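Local coordinates for protein CTD kinase subunit gamma (Schizosaccharomyces pombe, PDB 5CE7) that is the gamma subunit of the CTD kinase complex, which probably hyperphosphorylates the RNA polymerase II C-terminal repeats during elongation, here represented by its CTD-interacting domain, at residues Pro3-Leu14 with Leu37-Glu48. Sequence-based numbering, arbitrary orientation.
Sequences PFEGRMTFLQLL and LEEDLYSCIWEE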
ATOM      1  N   PRO A   3     -19.272   3.348   9.852  1.00 18.37           N
ATOM      2  CA  PRO A   3     -17.860   2.949   9.901  1.00 14.80           C
ATOM      3  C   PRO A   3     -17.618   1.471  10.238  1.00 11.24           C
ATOM      4  O   PRO A   3     -16.736   0.872   9.625  1.00 13.16           O
ATOM      5  CB  PRO A   3     -17.285   3.873  10.975  1.00 15.69           C
ATOM      6  CG  PRO A   3     -18.075   5.149  10.781  1.00 15.84           C
ATOM      7  CD  PRO A   3     -19.491   4.687  10.439  1.00 17.02           C
ATOM      8  N   PHE A   4     -18.371   0.892  11.172  1.00 12.94           N
ATOM      9  CA  PHE A   4     -18.150  -0.510  11.546  1.00 14.94           C
ATOM     10  C   PHE A   4     -18.354  -1.501  10.403  1.00 14.60           C
ATOM     11  O   PHE A   4     -17.507  -2.376  10.173  1.00 12.01           O
ATOM     12  CB  PHE A   4     -19.018  -0.939  12.742  1.00 14.64           C
ATOM     13  CG  PHE A   4     -18.803  -2.373  13.150  1.00 14.59           C
ATOM     14  CD1 PHE A   4     -17.705  -2.734  13.916  1.00 10.45           C
ATOM     15  CD2 PHE A   4     -19.672  -3.370  12.718  1.00 15.63           C
ATOM     16  CE1 PHE A   4     -17.498  -4.057  14.283  1.00 11.68           C
ATOM     17  CE2 PHE A   4     -19.466  -4.698  13.078  1.00 11.83           C
ATOM     18  CZ  PHE A   4     -18.373  -5.037  13.851  1.00 14.49           C
ATOM     19  N   GLU A   5     -19.489  -1.391   9.717  1.00 13.53           N
ATOM     20  CA  GLU A   5     -19.751  -2.228   8.548  1.00 17.64           C
ATOM     21  C   GLU A   5     -18.685  -2.008   7.465  1.00 15.65           C
ATOM     22  O   GLU A   5     -18.251  -2.953   6.794  1.00 14.33           O
ATOM     23  CB  GLU A   5     -21.144  -1.957   7.966  1.00 19.12           C
ATOM     24  CG  GLU A   5     -21.489  -2.939   6.835  1.00 23.29           C
ATOM     25  CD  GLU A   5     -22.837  -2.682   6.163  1.00 30.91           C
ATOM     26  OE1 GLU A   5     -23.120  -3.339   5.135  1.00 33.17           O
ATOM     27  OE2 GLU A   5     -23.612  -1.832   6.648  1.00 35.41           O
ATOM     28  N   GLY A   6     -18.266  -0.760   7.304  1.00 14.57           N
ATOM     29  CA  GLY A   6     -17.205  -0.427   6.369  1.00 15.67           C
ATOM     30  C   GLY A   6     -15.920  -1.193   6.651  1.00 16.35           C
ATOM     31  O   GLY A   6     -15.338  -1.805   5.751  1.00 15.05           O
ATOM     32  N   ARG A   7     -15.471  -1.152   7.904  1.00 12.06           N
ATOM     33  CA  ARG A   7     -14.263  -1.852   8.321  1.00 13.65           C
ATOM     34  C   ARG A   7     -14.415  -3.365   8.147  1.00 14.58           C
ATOM     35  O   ARG A   7     -13.518  -4.022   7.630  1.00 11.66           O
ATOM     36  CB  ARG A   7     -13.917  -1.527   9.791  1.00 12.80           C
ATOM     37  CG  ARG A   7     -13.490  -0.076  10.037  1.00 11.73           C
ATOM     38  CD  ARG A   7     -12.907   0.137  11.439  1.00 13.37           C
ATOM     39  NE  ARG A   7     -13.866  -0.146  12.504  1.00 17.55           N
ATOM     40  CZ  ARG A   7     -14.721   0.742  13.003  1.00 20.90           C
ATOM     41  NH1 ARG A   7     -14.721   1.991  12.562  1.00 20.48           N
ATOM     42  NH2 ARG A   7     -15.564   0.386  13.965  1.00 20.12           N
HETATM   43  N   MSE A   8     -15.543  -3.915   8.591  1.00 12.63           N
HETATM   44  CA  MSE A   8     -15.782  -5.361   8.515  1.00 13.08           C
HETATM   45  C   MSE A   8     -15.723  -5.884   7.072  1.00 12.65           C
HETATM   46  O   MSE A   8     -15.018  -6.859   6.768  1.00 12.14           O
HETATM   47  CB  MSE A   8     -17.145  -5.724   9.126  1.00 15.44           C
HETATM   48  CG  MSE A   8     -17.390  -7.235   9.155  1.00 21.04           C
HETATM   49 SE   MSE A   8     -16.044  -8.168  10.237  1.00 34.40          SE
HETATM   50  CE  MSE A   8     -16.643  -7.506  11.957  1.00  9.05           C
ATOM     51  N   THR A   9     -16.478  -5.236   6.198  1.00 11.69           N
ATOM     52  CA  THR A   9     -16.493  -5.581   4.784  1.00 12.49           C
ATOM     53  C   THR A   9     -15.123  -5.392   4.132  1.00 17.24           C
ATOM     54  O   THR A   9     -14.648  -6.264   3.389  1.00 14.84           O
ATOM     55  CB  THR A   9     -17.556  -4.765   4.029  1.00 15.46           C
ATOM     56  OG1 THR A   9     -18.835  -4.993   4.631  1.00 17.92           O
ATOM     57  CG2 THR A   9     -17.622  -5.189   2.556  1.00 16.21           C
ATOM     58  N   PHE A  10     -14.480  -4.259   4.407  1.00 16.97           N
ATOM     59  CA  PHE A  10     -13.169  -3.985   3.816  1.00 19.92           C
ATOM     60  C   PHE A  10     -12.130  -5.025   4.238  1.00 18.05           C
ATOM     61  O   PHE A  10     -11.349  -5.501   3.411  1.00 17.87           O
ATOM     62  CB  PHE A  10     -12.708  -2.556   4.141  1.00 16.01           C
ATOM     63  CG  PHE A  10     -11.465  -2.122   3.406  1.00 14.91           C
ATOM     64  CD1 PHE A  10     -11.435  -2.085   2.010  1.00 15.48           C
ATOM     65  CD2 PHE A  10     -10.333  -1.713   4.107  1.00 14.23           C
ATOM     66  CE1 PHE A  10     -10.295  -1.665   1.331  1.00 16.58           C
ATOM     67  CE2 PHE A  10      -9.189  -1.293   3.429  1.00 16.15           C
ATOM     68  CZ  PHE A  10      -9.170  -1.266   2.048  1.00 14.25           C
ATOM     69  N   LEU A  11     -12.128  -5.395   5.513  1.00 15.90           N
ATOM     70  CA  LEU A  11     -11.211  -6.426   5.998  1.00 16.87           C
ATOM     71  C   LEU A  11     -11.418  -7.765   5.263  1.00 18.18           C
ATOM     72  O   LEU A  11     -10.451  -8.444   4.917  1.00 13.59           O
ATOM     73  CB  LEU A  11     -11.321  -6.599   7.530  1.00 13.53           C
ATOM     74  CG  LEU A  11     -10.625  -5.542   8.410  1.00 14.58           C
ATOM     75  CD1 LEU A  11     -10.985  -5.724   9.889  1.00 12.68           C
ATOM     76  CD2 LEU A  11      -9.085  -5.585   8.206  1.00 14.11           C
ATOM     77  N   GLN A  12     -12.676  -8.139   5.029  1.00 15.31           N
ATOM     78  CA  GLN A  12     -12.990  -9.347   4.260  1.00 14.48           C
ATOM     79  C   GLN A  12     -12.470  -9.245   2.826  1.00 15.61           C
ATOM     80  O   GLN A  12     -11.867 -10.180   2.303  1.00 16.73           O
ATOM     81  CB  GLN A  12     -14.496  -9.624   4.275  1.00 12.98           C
ATOM     82  CG  GLN A  12     -15.039  -9.996   5.655  1.00 14.33           C
ATOM     83  CD  GLN A  12     -16.539 -10.218   5.642  1.00 23.12           C
ATOM     84  OE1 GLN A  12     -17.030 -11.194   5.080  1.00 26.95           O
ATOM     85  NE2 GLN A  12     -17.273  -9.304   6.255  1.00 23.58           N
ATOM     86  N   LEU A  13     -12.693  -8.102   2.187  1.00 16.27           N
ATOM     87  CA  LEU A  13     -12.139  -7.859   0.858  1.00 16.39           C
ATOM     88  C   LEU A  13     -10.602  -7.944   0.838  1.00 18.14           C
ATOM     89  O   LEU A  13     -10.016  -8.540  -0.071  1.00 15.42           O
ATOM     90  CB  LEU A  13     -12.606  -6.493   0.349  1.00 21.20           C
ATOM     91  CG  LEU A  13     -13.755  -6.451  -0.664  1.00 27.45           C
ATOM     92  CD1 LEU A  13     -14.532  -7.747  -0.734  1.00 26.75           C
ATOM     93  CD2 LEU A  13     -14.669  -5.255  -0.407  1.00 20.52           C
ATOM     94  N   LEU A  14      -9.945  -7.340   1.827  1.00 15.79           N
ATOM     95  CA  LEU A  14      -8.486  -7.424   1.915  1.00 16.99           C
ATOM     96  C   LEU A  14      -8.001  -8.868   2.021  1.00 18.05           C
ATOM     97  O   LEU A  14      -6.922  -9.201   1.548  1.00 17.20           O
ATOM     98  CB  LEU A  14      -7.965  -6.629   3.105  1.00 14.23           C
ATOM     99  CG  LEU A  14      -8.024  -5.121   2.921  1.00 16.09           C
ATOM    100  CD1 LEU A  14      -7.659  -4.407   4.214  1.00 16.70           C
ATOM    101  CD2 LEU A  14      -7.104  -4.730   1.780  1.00 17.89           C
ATOM    102  N   LEU A  37     -15.016   7.019   4.802  1.00 13.93           N
ATOM    103  CA  LEU A  37     -14.457   6.166   5.843  1.00 14.69           C
ATOM    104  C   LEU A  37     -12.941   6.000   5.677  1.00 16.41           C
ATOM    105  O   LEU A  37     -12.363   5.094   6.244  1.00 13.69           O
ATOM    106  CB  LEU A  37     -15.124   4.779   5.828  1.00 15.52           C
ATOM    107  CG  LEU A  37     -16.609   4.540   6.182  1.00 25.01           C
ATOM    108  CD1 LEU A  37     -17.226   5.611   7.124  1.00 14.34           C
ATOM    109  CD2 LEU A  37     -17.461   4.392   4.942  1.00 28.83           C
ATOM    110  N   GLU A  38     -12.299   6.881   4.908  1.00 17.63           N
ATOM    111  CA  GLU A  38     -10.871   6.713   4.565  1.00 14.54           C
ATOM    112  C   GLU A  38      -9.944   6.485   5.769  1.00 17.44           C
ATOM    113  O   GLU A  38      -9.027   5.674   5.718  1.00 17.19           O
ATOM    114  CB  GLU A  38     -10.373   7.877   3.686  1.00 11.76           C
ATOM    115  CG  GLU A  38     -10.464   9.264   4.323  1.00 17.35           C
ATOM    116  CD  GLU A  38     -10.165  10.393   3.335  1.00 22.61           C
ATOM    117  OE1 GLU A  38     -10.073  10.132   2.120  1.00 25.72           O
ATOM    118  OE2 GLU A  38     -10.033  11.547   3.773  1.00 26.42           O
ATOM    119  N   GLU A  39     -10.188   7.186   6.867  1.00 20.19           N
ATOM    120  CA  GLU A  39      -9.347   7.016   8.038  1.00 18.75           C
ATOM    121  C   GLU A  39      -9.501   5.619   8.617  1.00 15.94           C
ATOM    122  O   GLU A  39      -8.506   4.987   8.963  1.00 17.63           O
ATOM    123  CB  GLU A  39      -9.680   8.074   9.091  1.00 29.41           C
ATOM    124  CG  GLU A  39      -9.718   9.479   8.529  1.00 39.14           C
ATOM    125  CD  GLU A  39      -8.547  10.324   8.980  1.00 48.40           C
ATOM    126  OE1 GLU A  39      -8.615  10.877  10.100  1.00 53.94           O
ATOM    127  OE2 GLU A  39      -7.564  10.441   8.218  1.00 48.52           O
ATOM    128  N   ASP A  40     -10.742   5.141   8.709  1.00 11.56           N
ATOM    129  CA  ASP A  40     -11.020   3.802   9.229  1.00 13.74           C
ATOM    130  C   ASP A  40     -10.372   2.760   8.321  1.00 16.00           C
ATOM    131  O   ASP A  40      -9.722   1.822   8.785  1.00 15.57           O
ATOM    132  CB  ASP A  40     -12.527   3.528   9.254  1.00 10.64           C
ATOM    133  CG  ASP A  40     -13.273   4.405  10.241  1.00 23.03           C
ATOM    134  OD1 ASP A  40     -13.590   5.563   9.884  1.00 27.83           O
ATOM    135  OD2 ASP A  40     -13.566   3.924  11.361  1.00 23.06           O
ATOM    136  N   LEU A  41     -10.611   2.923   7.025  1.00 15.06           N
ATOM    137  CA  LEU A  41     -10.162   1.966   6.025  1.00 15.47           C
ATOM    138  C   LEU A  41      -8.644   1.955   5.904  1.00 16.79           C
ATOM    139  O   LEU A  41      -8.053   0.886   5.774  1.00 15.56           O
ATOM    140  CB  LEU A  41     -10.827   2.243   4.678  1.00 12.69           C
ATOM    141  CG  LEU A  41     -12.128   1.472   4.390  1.00 18.47           C
ATOM    142  CD1 LEU A  41     -12.893   1.045   5.639  1.00 14.55           C
ATOM    143  CD2 LEU A  41     -13.027   2.143   3.361  1.00 14.81           C
ATOM    144  N   TYR A  42      -8.018   3.132   5.947  1.00 15.08           N
ATOM    145  CA  TYR A  42      -6.562   3.206   5.924  1.00 14.71           C
ATOM    146  C   TYR A  42      -5.962   2.478   7.140  1.00 15.70           C
ATOM    147  O   TYR A  42      -4.901   1.849   7.049  1.00 12.61           O
ATOM    148  CB  TYR A  42      -6.088   4.666   5.852  1.00 16.33           C
ATOM    149  CG  TYR A  42      -4.596   4.800   5.680  1.00 19.48           C
ATOM    150  CD1 TYR A  42      -3.975   4.400   4.496  1.00 17.01           C
ATOM    151  CD2 TYR A  42      -3.796   5.301   6.705  1.00 18.89           C
ATOM    152  CE1 TYR A  42      -2.601   4.502   4.339  1.00 14.24           C
ATOM    153  CE2 TYR A  42      -2.423   5.410   6.550  1.00 18.63           C
ATOM    154  CZ  TYR A  42      -1.840   5.010   5.366  1.00 14.54           C
ATOM    155  OH  TYR A  42      -0.485   5.110   5.218  1.00 16.44           O
ATOM    156  N   SER A  43      -6.649   2.544   8.279  1.00 12.06           N
ATOM    157  CA  SER A  43      -6.194   1.834   9.461  1.00 10.91           C
ATOM    158  C   SER A  43      -6.371   0.331   9.306  1.00 10.50           C
ATOM    159  O   SER A  43      -5.624  -0.450   9.894  1.00 13.49           O
ATOM    160  CB  SER A  43      -6.910   2.330  10.729  1.00 16.89           C
ATOM    161  OG  SER A  43      -6.439   3.609  11.090  1.00 21.13           O
ATOM    162  N   CYS A  44      -7.363  -0.077   8.523  1.00 11.77           N
ATOM    163  CA  CYS A  44      -7.542  -1.499   8.219  1.00 14.48           C
ATOM    164  C   CYS A  44      -6.327  -2.026   7.447  1.00 14.56           C
ATOM    165  O   CYS A  44      -5.879  -3.154   7.669  1.00 11.81           O
ATOM    166  CB  CYS A  44      -8.801  -1.720   7.375  1.00 12.00           C
ATOM    167  SG  CYS A  44     -10.394  -1.440   8.206  1.00 14.40           S
ATOM    168  N   ILE A  45      -5.817  -1.208   6.529  1.00 14.50           N
ATOM    169  CA  ILE A  45      -4.631  -1.563   5.738  1.00 12.19           C
ATOM    170  C   ILE A  45      -3.428  -1.794   6.647  1.00 12.36           C
ATOM    171  O   ILE A  45      -2.758  -2.826   6.550  1.00 11.72           O
ATOM    172  CB  ILE A  45      -4.289  -0.484   4.669  1.00 15.63           C
ATOM    173  CG1 ILE A  45      -5.450  -0.334   3.671  1.00 13.64           C
ATOM    174  CG2 ILE A  45      -2.976  -0.857   3.946  1.00 18.65           C
ATOM    175  CD1 ILE A  45      -5.311   0.851   2.704  1.00 14.74           C
ATOM    176  N   TRP A  46      -3.172  -0.854   7.555  1.00  9.58           N
ATOM    177  CA  TRP A  46      -2.072  -1.017   8.518  1.00 14.96           C
ATOM    178  C   TRP A  46      -2.281  -2.153   9.525  1.00 17.13           C
ATOM    179  O   TRP A  46      -1.314  -2.793   9.953  1.00 17.40           O
ATOM    180  CB  TRP A  46      -1.735   0.306   9.222  1.00 16.24           C
ATOM    181  CG  TRP A  46      -0.773   1.115   8.396  1.00 16.35           C
ATOM    182  CD1 TRP A  46      -1.074   2.141   7.555  1.00 17.58           C
ATOM    183  CD2 TRP A  46       0.643   0.905   8.288  1.00 17.71           C
ATOM    184  NE1 TRP A  46       0.073   2.597   6.933  1.00 19.45           N
ATOM    185  CE2 TRP A  46       1.137   1.861   7.376  1.00 20.61           C
ATOM    186  CE3 TRP A  46       1.534   0.006   8.879  1.00 20.32           C
ATOM    187  CZ2 TRP A  46       2.501   1.944   7.044  1.00 20.77           C
ATOM    188  CZ3 TRP A  46       2.889   0.088   8.543  1.00 25.00           C
ATOM    189  CH2 TRP A  46       3.356   1.056   7.637  1.00 22.32           C
ATOM    190  N   GLU A  47      -3.533  -2.407   9.899  1.00 12.84           N
ATOM    191  CA  GLU A  47      -3.840  -3.547  10.763  1.00 12.62           C
ATOM    192  C   GLU A  47      -3.413  -4.858  10.092  1.00 13.58           C
ATOM    193  O   GLU A  47      -2.866  -5.758  10.736  1.00 17.91           O
ATOM    194  CB  GLU A  47      -5.340  -3.593  11.075  1.00 15.24           C
ATOM    195  CG  GLU A  47      -5.749  -4.695  12.046  1.00 18.93           C
ATOM    196  CD  GLU A  47      -7.258  -4.707  12.313  1.00 16.80           C
ATOM    197  OE1 GLU A  47      -7.978  -3.964  11.622  1.00 12.74           O
ATOM    198  OE2 GLU A  47      -7.709  -5.472  13.199  1.00 17.15           O
ATOM    199  N   GLU A  48      -3.706  -4.976   8.804  1.00 13.55           N
ATOM    200  CA  GLU A  48      -3.359  -6.176   8.044  1.00 15.40           C
ATOM    201  C   GLU A  48      -1.849  -6.252   7.787  1.00 12.87           C
ATOM    202  O   GLU A  48      -1.270  -7.336   7.788  1.00 14.40           O
ATOM    203  CB  GLU A  48      -4.121  -6.215   6.717  1.00 21.02           C
ATOM    204  CG  GLU A  48      -5.605  -6.468   6.862  1.00 30.69           C
ATOM    205  CD  GLU A  48      -5.935  -7.950   6.915  1.00 39.67           C
ATOM    206  OE1 GLU A  48      -5.503  -8.689   5.996  1.00 42.74           O
ATOM    207  OE2 GLU A  48      -6.604  -8.378   7.883  1.00 38.65           O
TER
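Segment 38-48, the first turns of helix 38-51, runs in roughly the same direction as helix 3-14, the two axes inclined by 34° and 9.4 Å apart at closest approach, with the CA atoms of Arg7 and Leu41, and of Leu11 and Cys44, pairing off across the gap. Cys44 is a worked example of knobs-into-holes packing: its side chain sits among Arg7, Phe10, Leu11 and Leu14. Its SG rests against Arg7 CG at 3.8 Å, while its CB meets the edge of the Phe10 ring. That ring is sandwiched, Leu14 CG over one face and Leu41 CG over the other in a CH-pi contact, 4.0 Å from the centroid. Phe10 CB points toward the partner helix, and a chi1 of -171°, which sets CG opposite the backbone N, lays the ring against Leu41; Ile45 CG1 adjoins its edge, 3.9 Å from CE2. The pairing belongs to the all-helical, right-handed superhelix of this noncanonical CTD-interacting domain; Phe63 of helix 54-73 touches both Phe10 and Ile45, carrying the apolar layer to the next helix. Toward the outer side the chemistry turns polar. Arg7, bent at chi3 (-62°), brings NH1 to 2.6 Å from Asp40 OD2, a salt bridge whose hydrogen bond is weak, the carboxylate approaching the guanidinium at its edge. An alanine in place of Arg7, lacking the CG methylene that lies against Cys44 SG, is likely to leave that sulfur less closely packed and Asp40 without this charged mate. Near the helix starts, Pro3 CG lies on Leu37 CD1 (3.8 Å); at the far end, Leu11 CD2 packs against the aliphatic Glu48 CG, also 3.8 Å away.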